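Local coordinates for exopolygalacturonase (Yersinia enterocolitica, PDB 2UVE), which probably hydrolyses polygalacturonan (pectate) from the ends of its chains, as expected of an exo-acting member of glycoside hydrolase family 28, at residues 82-87 / 113-118; 237-242 / 327-332; 401-406 / 433-438; 568-573 / 592-597. All coordinates share one frame; numbering follows the deposited sequence.

Contact 1: residues 82-87 / 113-118; sequences SDNNDN and QNFTVI. With NI (nickel (II) ion), chain E.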
loop_
_atom_site.group_PDB
_atom_site.type_symbol
_atom_site.label_atom_id
_atom_site.label_comp_id
_atom_site.label_asym_id
_atom_site.label_seq_id
_atom_site.Cartn_x
_atom_site.Cartn_y
_atom_site.Cartn_z
ATOM N N SER A 82 -5.175 21.060 5.192
ATOM C CA SER A 82 -6.565 20.766 4.751
ATOM C C SER A 82 -6.902 21.304 3.337
ATOM O O SER A 82 -7.207 20.551 2.432
ATOM C CB SER A 82 -7.584 21.322 5.750
ATOM O OG SER A 82 -7.463 22.740 5.818
ATOM N N ASP A 83 -6.821 22.610 3.165
ATOM C CA ASP A 83 -7.035 23.276 1.857
ATOM C C ASP A 83 -6.115 22.779 0.739
ATOM O O ASP A 83 -6.515 22.615 -0.430
ATOM C CB ASP A 83 -6.820 24.794 2.025
ATOM C CG ASP A 83 -7.852 25.449 3.007
ATOM O OD1 ASP A 83 -9.035 25.008 3.022
ATOM O OD2 ASP A 83 -7.496 26.418 3.737
ATOM N N ASN A 84 -4.842 22.602 1.082
ATOM C CA ASN A 84 -3.895 22.133 0.071
ATOM C C ASN A 84 -4.274 20.706 -0.423
ATOM O O ASN A 84 -4.281 20.476 -1.601
ATOM C CB ASN A 84 -2.459 22.217 0.597
ATOM C CG ASN A 84 -1.436 21.765 -0.419
ATOM O OD1 ASN A 84 -1.077 20.571 -0.440
ATOM N ND2 ASN A 84 -0.958 22.704 -1.282
ATOM N N ASN A 85 -4.613 19.800 0.488
ATOM C CA ASN A 85 -5.105 18.443 0.137
ATOM C C ASN A 85 -6.420 18.396 -0.693
ATOM O O ASN A 85 -6.562 17.557 -1.602
ATOM C CB ASN A 85 -5.197 17.595 1.405
ATOM C CG ASN A 85 -3.837 16.976 1.812
ATOM O OD1 ASN A 85 -3.632 15.793 1.585
ATOM N ND2 ASN A 85 -2.931 17.766 2.423
ATOM N N ASP A 86 -7.358 19.317 -0.411
ATOM C CA ASP A 86 -8.553 19.507 -1.246
ATOM C C ASP A 86 -8.157 19.707 -2.701
ATOM O O ASP A 86 -8.796 19.190 -3.614
ATOM C CB ASP A 86 -9.428 20.685 -0.770
ATOM C CG ASP A 86 -10.013 20.478 0.610
ATOM O OD1 ASP A 86 -10.158 19.315 1.098
ATOM O OD2 ASP A 86 -10.368 21.511 1.242
ATOM N N ASN A 87 -7.055 20.411 -2.906
ATOM C CA ASN A 87 -6.534 20.710 -4.236
ATOM C C ASN A 87 -5.773 19.525 -4.905
ATOM O O ASN A 87 -6.027 19.188 -6.073
ATOM C CB ASN A 87 -5.661 21.993 -4.096
ATOM C CG ASN A 87 -5.178 22.536 -5.413
ATOM O OD1 ASN A 87 -5.203 21.845 -6.439
ATOM N ND2 ASN A 87 -4.690 23.784 -5.396
ATOM N N GLN A 113 -1.076 15.747 6.922
ATOM C CA GLN A 113 0.329 15.705 7.276
ATOM C C GLN A 113 1.163 15.896 6.070
ATOM O O GLN A 113 2.306 15.517 6.090
ATOM C CB GLN A 113 0.740 14.326 7.826
ATOM C CG GLN A 113 0.237 14.005 9.165
ATOM C CD GLN A 113 0.510 12.583 9.534
ATOM O OE1 GLN A 113 -0.411 11.773 9.605
ATOM N NE2 GLN A 113 1.774 12.282 9.849
ATOM N N ASN A 114 0.595 16.489 5.026
ATOM C CA ASN A 114 1.303 16.751 3.775
ATOM C C ASN A 114 0.782 18.041 3.148
ATOM O O ASN A 114 -0.355 18.440 3.392
ATOM C CB ASN A 114 1.171 15.562 2.771
ATOM C CG ASN A 114 -0.194 15.504 2.091
ATOM O OD1 ASN A 114 -1.142 14.958 2.649
ATOM N ND2 ASN A 114 -0.302 16.076 0.887
ATOM N N PHE A 115 1.609 18.642 2.292
ATOM C CA PHE A 115 1.305 19.901 1.641
ATOM C C PHE A 115 2.164 19.929 0.386
ATOM O O PHE A 115 3.365 19.727 0.451
ATOM C CB PHE A 115 1.634 21.092 2.590
ATOM C CG PHE A 115 1.284 22.492 2.038
ATOM C CD1 PHE A 115 0.144 23.168 2.488
ATOM C CD2 PHE A 115 2.145 23.155 1.144
ATOM C CE1 PHE A 115 -0.189 24.464 2.015
ATOM C CE2 PHE A 115 1.839 24.459 0.655
ATOM C CZ PHE A 115 0.661 25.115 1.092
ATOM N N THR A 116 1.534 20.196 -0.748
ATOM C CA THR A 116 2.232 20.269 -2.013
ATOM C C THR A 116 2.436 21.717 -2.440
ATOM O O THR A 116 1.468 22.471 -2.544
ATOM C CB THR A 116 1.465 19.463 -3.113
ATOM O OG1 THR A 116 1.251 18.132 -2.638
ATOM C CG2 THR A 116 2.202 19.433 -4.407
ATOM N N VAL A 117 3.701 22.082 -2.681
ATOM C CA VAL A 117 4.101 23.429 -3.097
ATOM C C VAL A 117 4.347 23.454 -4.580
ATOM O O VAL A 117 5.271 22.799 -5.042
ATOM C CB VAL A 117 5.425 23.917 -2.381
ATOM C CG1 VAL A 117 5.724 25.392 -2.731
ATOM C CG2 VAL A 117 5.405 23.701 -0.843
ATOM N N ILE A 118 3.547 24.228 -5.324
ATOM C CA ILE A 118 3.715 24.380 -6.766
ATOM C C ILE A 118 4.064 25.825 -7.182
ATOM O O ILE A 118 4.101 26.731 -6.341
ATOM C CB ILE A 118 2.494 23.839 -7.563
ATOM C CG1 ILE A 118 1.246 24.744 -7.435
ATOM C CG2 ILE A 118 2.207 22.384 -7.189
ATOM C CD1 ILE A 118 0.348 24.743 -8.723
HETATM NI NI NI E . -10.436 24.646 4.427
HETATM O O HOH W 1 -0.917 17.745 -0.888
#
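N84, near the middle of helix 81-88, holds T116 of strand 114-117 by both polar ends of its amide. T116 N gives OD1 a nearly straight hydrogen bond of 2.7 Å (171° at the hydrogen), arriving from above the plane of the side-chain carbonyl. In return ND2 donates to T116 O, also at 2.7 Å and more bent. A water adds a further grip, donating to N84 OD1 at 2.9 Å and pairing with T116 OG1 at 2.8 Å. From the next residue along the helix, N85 ND2 makes a weak bond of 2.8 Å to N114 O; its stronger partner is the carbonyl of A81.

Stacking supports these bonds. With CG anti to the backbone N (chi1 -179°), the N84 amide lies over one face of the F115 ring, the planes only 18° apart, and ND2 stands 3.6 Å above the ring plane over its centre. CB touches the rim at F115 CD1, 3.4 Å away.

D83, which itself does not touch the strand, binds a nickel ion through OD1 at 2.0 Å.

F115 and V117 pair through their backbones with strand 53-58, whereas T116 presents its N and O at the outer edge of this three-stranded sheet of the fibronectin type III domain. N84 therefore takes the place of a neighbouring strand there: its amide satisfies both backbone atoms, and those two bonds together with the aromatic face fix the amide's rotation.

Contact 2: residues 237-242 / 327-332; sequences TIERPA and GQRRSS. With SO4 (sulfate ion), chain O.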
loop_
_atom_site.group_PDB
_atom_site.type_symbol
_atom_site.label_atom_id
_atom_site.label_comp_id
_atom_site.label_asym_id
_atom_site.label_seq_id
_atom_site.Cartn_x
_atom_site.Cartn_y
_atom_site.Cartn_z
ATOM N N THR A 237 11.539 -21.188 -6.784
ATOM C CA THR A 237 11.979 -22.065 -7.894
ATOM C C THR A 237 11.288 -21.851 -9.260
ATOM O O THR A 237 11.826 -22.236 -10.322
ATOM C CB THR A 237 11.915 -23.520 -7.463
ATOM O OG1 THR A 237 10.580 -23.836 -7.087
ATOM C CG2 THR A 237 12.831 -23.793 -6.242
ATOM N N ILE A 238 10.109 -21.226 -9.222
ATOM C CA ILE A 238 9.325 -20.907 -10.418
ATOM C C ILE A 238 9.569 -19.429 -10.805
ATOM O O ILE A 238 9.432 -18.487 -9.981
ATOM C CB ILE A 238 7.792 -21.196 -10.244
ATOM C CG1 ILE A 238 7.531 -22.648 -9.768
ATOM C CG2 ILE A 238 7.010 -20.918 -11.565
ATOM C CD1 ILE A 238 6.104 -22.917 -9.362
ATOM N N GLU A 239 9.979 -19.258 -12.051
ATOM C CA GLU A 239 10.202 -17.958 -12.646
ATOM C C GLU A 239 8.840 -17.336 -13.053
ATOM O O GLU A 239 7.969 -18.011 -13.639
ATOM C CB GLU A 239 11.088 -18.164 -13.881
ATOM C CG GLU A 239 11.399 -16.930 -14.738
ATOM C CD GLU A 239 12.534 -16.108 -14.197
ATOM O OE1 GLU A 239 12.956 -16.337 -13.052
ATOM O OE2 GLU A 239 13.032 -15.225 -14.928
ATOM N N ARG A 240 8.674 -16.064 -12.730
ATOM C CA ARG A 240 7.449 -15.331 -13.048
ATOM C C ARG A 240 7.701 -14.481 -14.308
ATOM O O ARG A 240 8.828 -14.100 -14.578
ATOM C CB ARG A 240 7.055 -14.455 -11.854
ATOM C CG ARG A 240 6.623 -15.267 -10.685
ATOM C CD ARG A 240 6.326 -14.417 -9.479
ATOM N NE ARG A 240 5.557 -15.130 -8.471
ATOM C CZ ARG A 240 4.943 -14.549 -7.430
ATOM N NH1 ARG A 240 5.036 -13.250 -7.231
ATOM N NH2 ARG A 240 4.265 -15.289 -6.552
ATOM N N PRO A 241 6.655 -14.172 -15.072
ATOM C CA PRO A 241 6.871 -13.307 -16.206
ATOM C C PRO A 241 7.156 -11.873 -15.771
ATOM O O PRO A 241 6.934 -11.507 -14.584
ATOM C CB PRO A 241 5.511 -13.362 -16.926
ATOM C CG PRO A 241 4.577 -13.582 -15.833
ATOM C CD PRO A 241 5.236 -14.565 -14.969
ATOM N N ALA A 242 7.637 -11.079 -16.724
ATOM C CA ALA A 242 7.755 -9.660 -16.539
ATOM C C ALA A 242 6.350 -9.034 -16.337
ATOM O O ALA A 242 5.317 -9.589 -16.751
ATOM C CB ALA A 242 8.482 -9.029 -17.745
ATOM N N GLY A 327 -1.087 -19.360 -10.152
ATOM C CA GLY A 327 -0.371 -18.825 -9.001
ATOM C C GLY A 327 0.880 -18.048 -9.336
ATOM O O GLY A 327 1.339 -17.183 -8.552
ATOM N N GLN A 328 1.466 -18.331 -10.502
ATOM C CA GLN A 328 2.791 -17.794 -10.760
ATOM C C GLN A 328 2.975 -17.153 -12.104
ATOM O O GLN A 328 3.902 -16.367 -12.304
ATOM C CB GLN A 328 3.866 -18.868 -10.557
ATOM C CG GLN A 328 3.778 -19.642 -9.266
ATOM C CD GLN A 328 4.081 -18.816 -8.030
ATOM O OE1 GLN A 328 4.896 -17.867 -8.062
ATOM N NE2 GLN A 328 3.428 -19.165 -6.923
ATOM N N ARG A 329 2.129 -17.503 -13.051
ATOM C CA ARG A 329 2.467 -17.144 -14.428
ATOM C C ARG A 329 1.648 -15.973 -15.028
ATOM O O ARG A 329 1.698 -15.716 -16.222
ATOM C CB ARG A 329 2.532 -18.398 -15.328
ATOM C CG ARG A 329 3.718 -19.379 -14.979
ATOM C CD ARG A 329 5.119 -18.805 -15.234
ATOM N NE ARG A 329 5.267 -18.352 -16.608
ATOM C CZ ARG A 329 6.299 -17.642 -17.102
ATOM N NH1 ARG A 329 7.356 -17.290 -16.345
ATOM N NH2 ARG A 329 6.286 -17.270 -18.389
ATOM N N ARG A 330 0.932 -15.252 -14.179
ATOM C CA ARG A 330 0.191 -14.025 -14.594
ATOM C C ARG A 330 1.080 -12.858 -14.306
ATOM O O ARG A 330 1.670 -12.805 -13.234
ATOM C CB ARG A 330 -1.094 -13.892 -13.763
ATOM C CG ARG A 330 -2.099 -14.983 -14.040
ATOM C CD ARG A 330 -3.363 -14.752 -13.243
ATOM N NE ARG A 330 -3.276 -15.248 -11.871
ATOM C CZ ARG A 330 -3.789 -14.639 -10.808
ATOM N NH1 ARG A 330 -4.356 -13.457 -10.922
ATOM N NH2 ARG A 330 -3.682 -15.196 -9.608
ATOM N N SER A 331 1.210 -11.939 -15.247
ATOM C CA SER A 331 1.989 -10.718 -15.024
ATOM C C SER A 331 1.340 -9.750 -14.030
ATOM O O SER A 331 0.191 -9.356 -14.186
ATOM C CB SER A 331 2.149 -9.930 -16.326
ATOM O OG SER A 331 3.094 -10.545 -17.177
ATOM N N SER A 332 2.121 -9.303 -13.074
ATOM C CA SER A 332 1.710 -8.211 -12.223
ATOM C C SER A 332 1.791 -6.891 -13.006
ATOM O O SER A 332 2.323 -6.807 -14.130
ATOM C CB SER A 332 2.580 -8.182 -10.962
ATOM O OG SER A 332 2.260 -9.319 -10.176
HETATM S S SO4 O . 2.534 -14.283 -3.761
HETATM O O1 SO4 O . 3.324 -13.183 -4.354
HETATM O O2 SO4 O . 1.920 -13.830 -2.494
HETATM O O3 SO4 O . 1.413 -14.619 -4.670
HETATM O O4 SO4 O . 3.408 -15.462 -3.447
HETATM O O HOH W 2 4.883 -10.033 -13.111
#
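R240 closes two N-H groups on a single oxygen, Q328 OE1: NE at 2.8 Å and NH2 at 3.1 Å, both from the same face of the amide, with OE1 lying in the guanidinium plane. Its extended chain (chi2 176°) carries NH2 on to O1 of a sulfate ion, 3.2 Å away, while NH1 reaches the same oxygen only weakly. The bend of Q328 at chi2 (-68°) turns its amide back to meet the arginine, and I238 CG2 packs crosswise on Q328 CB at 3.9 Å. R329 is bent at chi2 and chi3. Its NH1 donates to E239 O at 2.9 Å, from well above the carbonyl plane, and P241 CD lies over one face of the R329 guanidinium, offset toward its rim. A water joins P241 O to S332 N. H355 NE2 also binds the sulfate, so the ion, probably from the crystallisation liquor, may mark an anion-binding spot. Strand 240-241 pairs with 228-230, and both segments lead into the neighbouring parallel strands 245-247 and 334-339, an arrangement that belongs to successive coils of a parallel beta-helix.

Contact 3: residues 401-406 / 433-438; sequences GDDCIN and MGHGAI. With NI (nickel (II) ion), chain C.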
loop_
_atom_site.group_PDB
_atom_site.type_symbol
_atom_site.label_atom_id
_atom_site.label_comp_id
_atom_site.label_asym_id
_atom_site.label_seq_id
_atom_site.Cartn_x
_atom_site.Cartn_y
_atom_site.Cartn_z
ATOM N N GLY A 401 -8.548 -5.530 -5.629
ATOM C CA GLY A 401 -9.021 -6.883 -5.674
ATOM C C GLY A 401 -8.484 -7.758 -4.551
ATOM O O GLY A 401 -9.068 -8.790 -4.269
ATOM N N ASP A 402 -7.386 -7.360 -3.919
ATOM C CA ASP A 402 -6.807 -8.121 -2.785
ATOM C C ASP A 402 -6.451 -7.142 -1.668
ATOM O O ASP A 402 -7.176 -6.151 -1.443
ATOM C CB ASP A 402 -5.591 -8.976 -3.253
ATOM C CG ASP A 402 -5.383 -10.241 -2.408
ATOM O OD1 ASP A 402 -4.785 -10.161 -1.315
ATOM O OD2 ASP A 402 -5.847 -11.326 -2.822
ATOM N N ASP A 403 -5.358 -7.382 -0.957
ATOM C CA ASP A 403 -4.909 -6.443 0.119
ATOM C C ASP A 403 -4.633 -5.070 -0.461
ATOM O O ASP A 403 -4.119 -4.989 -1.584
ATOM C CB ASP A 403 -3.615 -6.932 0.752
ATOM C CG ASP A 403 -3.738 -8.317 1.347
ATOM O OD1 ASP A 403 -4.845 -8.726 1.755
ATOM O OD2 ASP A 403 -2.710 -8.982 1.462
ATOM N N CYS A 404 -4.954 -4.003 0.283
ATOM C CA CYS A 404 -4.609 -2.655 -0.162
ATOM C C CYS A 404 -3.070 -2.450 -0.102
ATOM O O CYS A 404 -2.434 -2.134 -1.110
ATOM C CB CYS A 404 -5.380 -1.580 0.654
ATOM S SG CYS A 404 -7.203 -1.851 0.718
ATOM N N ILE A 405 -2.490 -2.604 1.092
ATOM C CA ILE A 405 -1.033 -2.489 1.322
ATOM C C ILE A 405 -0.597 -3.771 2.054
ATOM O O ILE A 405 -1.127 -4.090 3.133
ATOM C CB ILE A 405 -0.619 -1.250 2.172
ATOM C CG1 ILE A 405 -1.035 0.093 1.509
ATOM C CG2 ILE A 405 0.908 -1.184 2.391
ATOM C CD1 ILE A 405 -0.914 1.296 2.549
ATOM N N ASN A 406 0.346 -4.500 1.456
ATOM C CA ASN A 406 0.796 -5.768 1.999
ATOM C C ASN A 406 2.298 -5.693 2.286
ATOM O O ASN A 406 3.060 -5.157 1.481
ATOM C CB ASN A 406 0.531 -6.910 0.994
ATOM C CG ASN A 406 1.015 -8.279 1.535
ATOM O OD1 ASN A 406 2.198 -8.694 1.354
ATOM N ND2 ASN A 406 0.130 -8.949 2.246
ATOM N N MET A 433 -12.619 -0.649 -0.846
ATOM C CA MET A 433 -12.692 -2.099 -0.769
ATOM C C MET A 433 -11.293 -2.651 -0.846
ATOM O O MET A 433 -10.406 -2.018 -1.431
ATOM C CB MET A 433 -13.586 -2.665 -1.862
ATOM C CG MET A 433 -15.057 -2.226 -1.680
ATOM S SD MET A 433 -16.175 -3.203 -2.660
ATOM C CE MET A 433 -16.202 -4.766 -1.754
ATOM N N GLY A 434 -11.094 -3.829 -0.223
ATOM C CA GLY A 434 -9.808 -4.494 -0.263
ATOM C C GLY A 434 -9.773 -5.517 0.852
ATOM O O GLY A 434 -10.625 -5.477 1.708
ATOM N N HIS A 435 -8.800 -6.424 0.863
ATOM C CA HIS A 435 -8.822 -7.514 1.853
ATOM C C HIS A 435 -8.266 -7.091 3.222
ATOM O O HIS A 435 -8.401 -7.803 4.195
ATOM C CB HIS A 435 -8.067 -8.739 1.316
ATOM C CG HIS A 435 -8.757 -9.392 0.173
ATOM N ND1 HIS A 435 -8.371 -10.618 -0.338
ATOM C CD2 HIS A 435 -9.837 -9.010 -0.539
ATOM C CE1 HIS A 435 -9.169 -10.942 -1.338
ATOM N NE2 HIS A 435 -10.059 -9.981 -1.485
ATOM N N GLY A 436 -7.656 -5.919 3.289
ATOM C CA GLY A 436 -7.104 -5.443 4.532
ATOM C C GLY A 436 -6.406 -4.210 4.125
ATOM O O GLY A 436 -5.754 -4.178 3.094
ATOM N N ALA A 437 -6.609 -3.160 4.900
ATOM C CA ALA A 437 -5.909 -1.914 4.675
ATOM C C ALA A 437 -4.379 -2.113 4.862
ATOM O O ALA A 437 -3.595 -1.734 3.995
ATOM C CB ALA A 437 -6.483 -0.759 5.631
ATOM N N ILE A 438 -3.974 -2.686 6.001
ATOM C CA ILE A 438 -2.555 -2.866 6.344
ATOM C C ILE A 438 -2.398 -4.341 6.685
ATOM O O ILE A 438 -2.967 -4.803 7.679
ATOM C CB ILE A 438 -2.103 -1.995 7.604
ATOM C CG1 ILE A 438 -2.520 -0.514 7.428
ATOM C CG2 ILE A 438 -0.537 -2.197 7.927
ATOM C CD1 ILE A 438 -1.704 0.232 6.412
HETATM NI NI NI C . -10.968 -9.247 -3.492
HETATM O O HOH W 3 -12.930 -9.884 -2.711
HETATM O O HOH W 4 -10.648 -11.324 -4.217
HETATM O O HOH W 5 -11.180 -6.989 -2.826
#
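G401 O and H435 NE2 share a nickel ion, at 2.1 Å and 2.3 Å; D376 and three waters complete its six ligands. The imidazole thus binds through the nitrogen remote from CB, and the metal ties a backbone carbonyl of one turn to a side chain of the next.

Backbone hydrogen bonds then run along the pair. H435 N donates to D402 O at 2.8 Å, C404 N to G436 O at 2.9 Å and I405 N to A437 O.

Around the histidine, D402 supplies a floor. H435 CG lies beside its backbone N and anti to the carbonyl carbon (chi1 -68°), which sets the ring against D402 CA with NE2 at the metal. That CA sits 3.7 Å from the ring centroid and 6° off the normal, a CH-pi contact over the face. The D402 carboxylate stands above the ring plane on the same side, displaced past ND1, its plane turned 42° from the ring. D403 reaches the base of the H435 side chain, its OD1 3.3 Å from H435 CB. The carboxylate of D403 is steadied from its own segment by N406 ND2, which donates to OD2 on the anti side.

Farther in, C404 SG packs on G434 CA at 3.8 Å. I405 and I438 lie side by side, pointing the same way, their CD1 atoms 4.1 Å apart, and F398 and F431 add to this interior.

The GDD of 401-403 and the GHG of 434-436 are signature sequences of glycoside hydrolase family 28. Side by side on successive coils of the parallel beta-helix, they are typical of that family's active-site cleft.

Contact 4: residues 568-573 / 592-597; sequences AISDLR and HFSEVK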
loop_
_atom_site.group_PDB
_atom_site.type_symbol
_atom_site.label_atom_id
_atom_site.label_comp_id
_atom_site.label_asym_id
_atom_site.label_seq_id
_atom_site.Cartn_x
_atom_site.Cartn_y
_atom_site.Cartn_z
ATOM N N ALA A 568 -12.629 -12.180 20.148
ATOM C CA ALA A 568 -12.206 -13.555 20.446
ATOM C C ALA A 568 -10.735 -13.462 20.511
ATOM O O ALA A 568 -10.053 -13.325 19.468
ATOM C CB ALA A 568 -12.619 -14.563 19.345
ATOM N N ILE A 569 -10.179 -13.427 21.708
ATOM C CA ILE A 569 -8.763 -13.219 21.900
ATOM C C ILE A 569 -8.068 -14.415 22.579
ATOM O O ILE A 569 -8.364 -14.748 23.717
ATOM C CB ILE A 569 -8.497 -11.918 22.644
ATOM C CG1 ILE A 569 -8.913 -10.724 21.797
ATOM C CG2 ILE A 569 -7.077 -11.810 23.038
ATOM C CD1 ILE A 569 -9.252 -9.557 22.529
ATOM N N SER A 570 -7.136 -15.045 21.862
ATOM C CA SER A 570 -6.401 -16.239 22.304
ATOM C C SER A 570 -4.886 -16.110 22.220
ATOM O O SER A 570 -4.342 -15.437 21.381
ATOM C CB SER A 570 -6.728 -17.445 21.451
ATOM O OG SER A 570 -8.011 -17.922 21.673
ATOM N N ASP A 571 -4.220 -16.850 23.074
ATOM C CA ASP A 571 -2.811 -17.031 22.968
ATOM C C ASP A 571 -2.146 -15.712 23.079
ATOM O O ASP A 571 -1.390 -15.323 22.221
ATOM C CB ASP A 571 -2.464 -17.746 21.685
ATOM C CG ASP A 571 -3.229 -19.009 21.535
ATOM O OD1 ASP A 571 -3.063 -19.870 22.396
ATOM O OD2 ASP A 571 -4.024 -19.144 20.622
ATOM N N LEU A 572 -2.432 -15.004 24.156
ATOM C CA LEU A 572 -1.888 -13.674 24.192
ATOM C C LEU A 572 -1.378 -13.390 25.578
ATOM O O LEU A 572 -2.051 -13.672 26.531
ATOM C CB LEU A 572 -2.996 -12.665 23.835
ATOM C CG LEU A 572 -2.645 -11.202 24.085
ATOM C CD1 LEU A 572 -1.550 -10.777 23.067
ATOM C CD2 LEU A 572 -3.893 -10.327 24.008
ATOM N N ARG A 573 -0.213 -12.771 25.697
ATOM C CA ARG A 573 0.323 -12.476 26.999
ATOM C C ARG A 573 0.841 -11.076 27.057
ATOM O O ARG A 573 1.226 -10.529 26.040
ATOM C CB ARG A 573 1.478 -13.435 27.298
ATOM C CG ARG A 573 1.089 -14.863 27.025
ATOM C CD ARG A 573 2.053 -15.853 27.680
ATOM N NE ARG A 573 1.507 -17.199 27.554
ATOM C CZ ARG A 573 2.074 -18.281 28.064
ATOM N NH1 ARG A 573 3.227 -18.170 28.731
ATOM N NH2 ARG A 573 1.495 -19.467 27.885
ATOM N N HIS A 592 -14.105 -11.842 25.168
ATOM C CA HIS A 592 -14.004 -13.299 25.225
ATOM C C HIS A 592 -12.534 -13.629 25.123
ATOM O O HIS A 592 -11.906 -13.418 24.087
ATOM C CB HIS A 592 -14.790 -13.961 24.106
ATOM C CG HIS A 592 -16.264 -13.739 24.213
ATOM N ND1 HIS A 592 -16.907 -12.691 23.587
ATOM C CD2 HIS A 592 -17.216 -14.400 24.915
ATOM C CE1 HIS A 592 -18.196 -12.739 23.870
ATOM N NE2 HIS A 592 -18.409 -13.764 24.675
ATOM N N PHE A 593 -11.998 -14.081 26.255
ATOM C CA PHE A 593 -10.580 -14.371 26.459
ATOM C C PHE A 593 -10.384 -15.856 26.786
ATOM O O PHE A 593 -11.213 -16.451 27.465
ATOM C CB PHE A 593 -10.057 -13.560 27.629
ATOM C CG PHE A 593 -9.858 -12.111 27.335
ATOM C CD1 PHE A 593 -10.772 -11.162 27.799
ATOM C CD2 PHE A 593 -8.745 -11.684 26.625
ATOM C CE1 PHE A 593 -10.582 -9.809 27.546
ATOM C CE2 PHE A 593 -8.540 -10.330 26.367
ATOM C CZ PHE A 593 -9.467 -9.385 26.836
ATOM N N SER A 594 -9.305 -16.453 26.288
ATOM C CA SER A 594 -8.922 -17.806 26.675
ATOM C C SER A 594 -7.453 -18.005 26.348
ATOM O O SER A 594 -6.997 -17.476 25.351
ATOM C CB SER A 594 -9.799 -18.859 25.989
ATOM O OG SER A 594 -9.254 -19.311 24.773
ATOM N N GLU A 595 -6.727 -18.752 27.194
ATOM C CA GLU A 595 -5.288 -18.980 27.060
ATOM C C GLU A 595 -4.479 -17.678 27.108
ATOM O O GLU A 595 -3.618 -17.441 26.277
ATOM C CB GLU A 595 -4.926 -19.790 25.795
ATOM C CG GLU A 595 -5.490 -21.221 25.695
ATOM C CD GLU A 595 -4.687 -22.287 26.469
ATOM O OE1 GLU A 595 -3.739 -21.940 27.221
ATOM O OE2 GLU A 595 -5.012 -23.495 26.307
ATOM N N VAL A 596 -4.728 -16.861 28.120
ATOM C CA VAL A 596 -4.055 -15.579 28.254
ATOM C C VAL A 596 -3.190 -15.580 29.499
ATOM O O VAL A 596 -3.440 -16.348 30.421
ATOM C CB VAL A 596 -5.067 -14.353 28.247
ATOM C CG1 VAL A 596 -5.755 -14.186 26.854
ATOM C CG2 VAL A 596 -6.111 -14.475 29.342
ATOM N N LYS A 597 -2.098 -14.813 29.442
ATOM C CA LYS A 597 -1.180 -14.573 30.557
ATOM C C LYS A 597 -0.667 -13.130 30.668
ATOM O O LYS A 597 -0.077 -12.615 29.757
ATOM C CB LYS A 597 0.014 -15.512 30.442
ATOM C CG LYS A 597 0.745 -15.774 31.700
ATOM C CD LYS A 597 2.021 -16.545 31.452
ATOM C CE LYS A 597 2.498 -17.287 32.691
ATOM N NZ LYS A 597 3.859 -16.923 33.188
#
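H592 starts a rung of the parallel beta-helix, its carbonyl taking a nearly straight hydrogen bond of 2.9 Å from I569 N on the preceding coil. F593 runs parallel to I569, and its ring leans beside that side chain, CE2 3.9 Å from I569 CG2, both heading into the interior with L572, F577 and V599. S594 N closes the pair with a bond of 3.2 Å to I569 O, and its OG lies 3.6 Å from S570 OG. E595 then turns the corner with left-handed backbone angles (60°/51°) matched by D571 one coil back, so the two bends stack. Its carbonyl receives weak bonds from D571 N and L572 N, while the D571 carboxylate is held by T545. V596 returns to the apolar side, CG1 4.4 Å from L572 CB. K597 N donates to L572 O at 3.1 Å, and its side chain, with CG anti to the backbone N (chi1 -157°), runs out across R573. R573 also makes a cation-pi contact with W550. K597 CD lies over one face of the R573 guanidinium, 3.4 Å from NH1, and the lysine chain bends beyond CD.

The contacts follow one another along the chain, each closing before the next opens. Contact 1 belongs to the N-terminal fibronectin type III domain; its centre lies about 25 Å from that of contact 3, and the nearest atoms are about 12 Å apart. Contacts 3 and 4 join successive coils of the same parallel beta-helix, centres about 26 Å apart, contact 3 about 8 Å from the centre of the chain and contact 4 close to its C-terminal end. Contact 2 leads into earlier coils, its nearest atoms about 8 Å from contact 3, so its sulfate spot may border the cleft. The probable catalytic site thus lies in the beta-helix, with contact 1 in a separate domain.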